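Local atomic coordinates of aldehyde dehydrogenase (Listeria monocytogenes, PDB entry 3K9D), a protein that probably oxidises or reduces aldehyde or oxo groups with NAD or NADP, as an enzyme of the aldehyde dehydrogenase family. Residues Lys243-Asn247 and Gly248-Ala252; Lys6-Arg9 and Ser10-Glu13. All coordinates share one frame; numbering follows the deposited sequence.

Contact 1. Residues Lys243-Asn247 and Gly248-Ala252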
# COMPACT_ATOMS: atom_id res chain seq x y z
N LYS A 243 -13.28 10.66 25.52
CA LYS A 243 -14.47 9.83 25.41
C LYS A 243 -15.76 10.64 25.27
O LYS A 243 -16.70 10.19 24.60
CB LYS A 243 -14.52 8.81 26.57
CG LYS A 243 -15.60 7.78 26.49
CD LYS A 243 -15.45 6.99 25.22
CE LYS A 243 -16.52 5.97 25.15
NZ LYS A 243 -16.48 5.13 23.91
N THR A 244 -15.80 11.84 25.87
CA THR A 244 -16.94 12.75 25.72
C THR A 244 -16.83 13.70 24.53
O THR A 244 -17.81 14.37 24.19
CB THR A 244 -17.17 13.61 26.99
OG1 THR A 244 -16.04 14.48 27.16
CG2 THR A 244 -17.31 12.75 28.23
N PHE A 245 -15.65 13.79 23.92
CA PHE A 245 -15.42 14.67 22.77
C PHE A 245 -16.31 14.31 21.57
O PHE A 245 -16.17 13.23 21.00
CB PHE A 245 -13.94 14.66 22.34
CG PHE A 245 -13.59 15.76 21.38
CD1 PHE A 245 -13.38 17.06 21.84
CD2 PHE A 245 -13.46 15.51 20.03
CE1 PHE A 245 -13.06 18.08 20.97
CE2 PHE A 245 -13.14 16.54 19.15
CZ PHE A 245 -12.94 17.81 19.62
N ASP A 246 -17.21 15.23 21.23
CA ASP A 246 -18.22 15.05 20.18
C ASP A 246 -19.14 13.85 20.46
O ASP A 246 -19.60 13.17 19.54
CB ASP A 246 -17.54 14.94 18.79
CG ASP A 246 -18.46 15.34 17.65
OD1 ASP A 246 -19.11 16.40 17.75
OD2 ASP A 246 -18.52 14.60 16.63
N ASN A 247 -19.41 13.60 21.75
CA ASN A 247 -20.07 12.38 22.25
C ASN A 247 -19.47 11.06 21.70
O ASN A 247 -20.21 10.14 21.37
CB ASN A 247 -21.59 12.42 21.99
CG ASN A 247 -22.26 13.68 22.56
OD1 ASN A 247 -21.93 14.13 23.64
ND2 ASN A 247 -23.23 14.21 21.83
N GLY A 248 -18.14 11.00 21.58
CA GLY A 248 -17.42 9.75 21.25
C GLY A 248 -17.36 9.29 19.79
O GLY A 248 -17.17 8.10 19.51
N THR A 249 -17.51 10.23 18.85
CA THR A 249 -17.52 9.89 17.41
C THR A 249 -16.17 9.54 16.77
O THR A 249 -16.12 8.96 15.69
CB THR A 249 -18.08 11.04 16.56
OG1 THR A 249 -17.37 12.24 16.89
CG2 THR A 249 -19.57 11.22 16.80
N ILE A 250 -15.08 9.93 17.42
CA ILE A 250 -13.75 9.66 16.91
C ILE A 250 -13.34 8.24 17.29
O ILE A 250 -13.52 7.83 18.44
CB ILE A 250 -12.74 10.75 17.40
CG1 ILE A 250 -13.12 12.12 16.79
CG2 ILE A 250 -11.28 10.40 17.04
CD1 ILE A 250 -12.31 13.29 17.32
N CYS A 251 -12.81 7.48 16.32
CA CYS A 251 -12.46 6.05 16.47
C CYS A 251 -11.25 5.74 17.37
O CYS A 251 -11.11 4.61 17.85
CB CYS A 251 -12.19 5.45 15.09
SG CYS A 251 -10.97 6.42 14.18
N ALA A 252 -10.38 6.72 17.58
CA ALA A 252 -9.22 6.56 18.45
C ALA A 252 -9.55 6.79 19.96
O ALA A 252 -8.69 6.60 20.83
CB ALA A 252 -8.08 7.45 17.99
O HOH W 1 -16.25 6.39 21.45
O HOH W 2 -14.50 11.20 20.39

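Contact 2. Residues Lys6-Arg9 and Ser10-Glu13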
# COMPACT_ATOMS: atom_id res chain seq x y z
N LYS A 6 -32.45 6.65 -10.29
CA LYS A 6 -31.51 7.25 -9.35
C LYS A 6 -30.14 6.59 -9.41
O LYS A 6 -29.12 7.29 -9.36
CB LYS A 6 -32.07 7.18 -7.93
CG LYS A 6 -31.40 8.17 -6.98
CD LYS A 6 -31.99 8.13 -5.57
CE LYS A 6 -31.25 7.16 -4.67
NZ LYS A 6 -31.34 7.56 -3.24
N ASP A 7 -30.12 5.27 -9.52
CA ASP A 7 -28.88 4.50 -9.55
C ASP A 7 -28.05 4.79 -10.82
O ASP A 7 -26.84 4.98 -10.75
CB ASP A 7 -29.13 2.99 -9.34
CG ASP A 7 -30.08 2.36 -10.38
OD1 ASP A 7 -31.01 3.02 -10.89
OD2 ASP A 7 -29.88 1.16 -10.67
N LEU A 8 -28.74 4.89 -11.96
CA LEU A 8 -28.10 5.14 -13.25
C LEU A 8 -27.66 6.59 -13.43
O LEU A 8 -26.61 6.85 -14.03
CB LEU A 8 -29.01 4.71 -14.39
CG LEU A 8 -29.48 3.25 -14.37
CD1 LEU A 8 -30.53 3.03 -15.42
CD2 LEU A 8 -28.34 2.23 -14.51
N ARG A 9 -28.46 7.54 -12.93
CA ARG A 9 -28.03 8.95 -12.83
C ARG A 9 -26.77 9.08 -11.97
O ARG A 9 -25.86 9.82 -12.32
CB ARG A 9 -29.14 9.84 -12.26
CG ARG A 9 -30.29 10.14 -13.21
CD ARG A 9 -31.18 11.24 -12.63
NE ARG A 9 -32.06 10.79 -11.55
CZ ARG A 9 -31.87 11.02 -10.25
NH1 ARG A 9 -30.82 11.70 -9.81
NH2 ARG A 9 -32.75 10.55 -9.37
N SER A 10 -26.73 8.35 -10.85
CA SER A 10 -25.58 8.35 -9.94
C SER A 10 -24.30 7.75 -10.53
O SER A 10 -23.23 8.35 -10.38
CB SER A 10 -25.95 7.69 -8.61
OG SER A 10 -24.82 7.55 -7.76
N ILE A 11 -24.40 6.58 -11.17
CA ILE A 11 -23.30 5.99 -11.94
C ILE A 11 -22.76 6.98 -12.99
O ILE A 11 -21.54 7.24 -13.07
CB ILE A 11 -23.71 4.67 -12.64
CG1 ILE A 11 -24.00 3.59 -11.61
CG2 ILE A 11 -22.61 4.18 -13.58
CD1 ILE A 11 -24.91 2.46 -12.10
N GLN A 12 -23.68 7.53 -13.79
CA GLN A 12 -23.33 8.53 -14.79
C GLN A 12 -22.55 9.69 -14.18
O GLN A 12 -21.52 10.10 -14.71
CB GLN A 12 -24.57 9.07 -15.50
CG GLN A 12 -24.26 9.99 -16.70
CD GLN A 12 -23.70 9.23 -17.89
OE1 GLN A 12 -24.46 8.68 -18.69
NE2 GLN A 12 -22.38 9.20 -18.02
N GLU A 13 -23.02 10.18 -13.03
CA GLU A 13 -22.41 11.33 -12.37
C GLU A 13 -20.97 11.05 -11.99
O GLU A 13 -20.09 11.86 -12.25
CB GLU A 13 -23.20 11.71 -11.13
CG GLU A 13 -22.95 13.15 -10.70
CD GLU A 13 -23.25 13.39 -9.24
OE1 GLU A 13 -23.86 12.51 -8.58
OE2 GLU A 13 -22.86 14.47 -8.75

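Contact 1. Residues Lys243-Asn247 and Gly248-Ala252
Two first torsions join Asp246 to Thr249: the acid carries CG opposite its own N (chi1 -155°), while the threonine tucks OG1 between its N and carbonyl carbon (52°). The hydroxyl therefore faces the carboxylate, and Thr249 OG1 donates to Asp246 OD2 at 2.6 Å; OD2 receives it on its anti lone pair, the one turned away from OD1. Thr249 CG2 sits beside the same carboxylate, 3.5 Å from Asp246 OD2. That oxygen also takes salt bridges from Lys70 and Lys73 of helix 67-85, and OD1 accepts from Ile66 N, which together should fix the carboxylate's rotation.

The backbone between them is turned twice. Asn247 N bonds to Thr244 O, and Gly248 N to Phe245 O at 3.0 Å. A water donating to Phe245 O at 2.7 Å accepts from Ile250 N, while a second bridges Gly248 O and Lys243 NZ, which also bonds to Glu254 O. The Phe245 ring meets the tip of Ile250 at its edge, with CD2 3.7 Å from Ile250 CD1; Leu452 of the second subunit also packs on Phe245.

A type II turn, Thr244-Asn247, thus overlaps a left-handed turn, Phe245-Gly248, with positive phi at Asp246, Asn247 and Gly248. Lying between helix 232-243 and strand 256-260, they are consistent with the loop that carries the active-site cysteine in aldehyde dehydrogenases.

Contact 2. Residues Lys6-Arg9 and Ser10-Glu13
Leu8 and Ile11 run alongside one another in the same direction on this first helix, and they meet at their outer methyls, where Leu8 CD2 is 4.2 Å from Ile11 CD1. Ile11 leans back along the helix more closely than that. With CG1 beside its own N (chi1 -67°), the branch runs over the preceding turn, bringing Ile11 CD1 to 3.4 Å from Asp7 O. The carbonyl oxygen is thus lined by the aliphatic arm while it takes the hydrogen bond from Ile11 N at 2.9 Å, nearly straight at 171°.

Arg9 also turns toward the start of the helix. Its chain bends at chi3 (-75°), which lays one face of the guanidinium against the backbone of Lys6; Lys6 CA sits 3.5 Å above the plane of that Arg9 group, offset toward its rim. Arg9 NE is held by the carbonyl of Glu4, so the group is gripped by a bond as well as by the contact on its face.

Ser10 is the buried member. Its CB rests 3.3 Å from Lys6 O, and its OG leaves the helix to bond with Thr179 OG1 and Val177 O. One turn's length further, Glu13 extends to Thr176 OG1, so the serine and the glutamate both grip the segment that precedes helix 180-188. Ile11 touches Gln181 and Gln185 of that helix.

Running through all this are the four i to i+4 bonds, among them Gln12 N to Leu8 O at 3.0 Å and Glu13 N to Arg9 O at 2.9 Å. This is the opening of a regular alpha-helix, the N-terminal helix 6-28, laid with one side against the body of the protein and the other toward solvent.

In the fold
Contact 2 comes first along the chain and closes long before contact 1 opens; the centres lie 34 Å apart, with nearest atoms about 24 Å from each other. Contact 2 belongs to the N-terminal helix 6-28 at the periphery, fastened beside helix 180-188, which connects strands 172-174 and 192-197 of the mixed sheet. Contact 1 is buried, its centre about 11 Å from the centre of the chain, within the beta-alpha-beta crossover that links the neighbouring parallel strands 223-226 and 256-260 of the other sheet. They share no secondary-structure element. One therefore fastens an outer helix, while the other shapes an interior loop between helix 67-85, helix 403-407 and the second subunit.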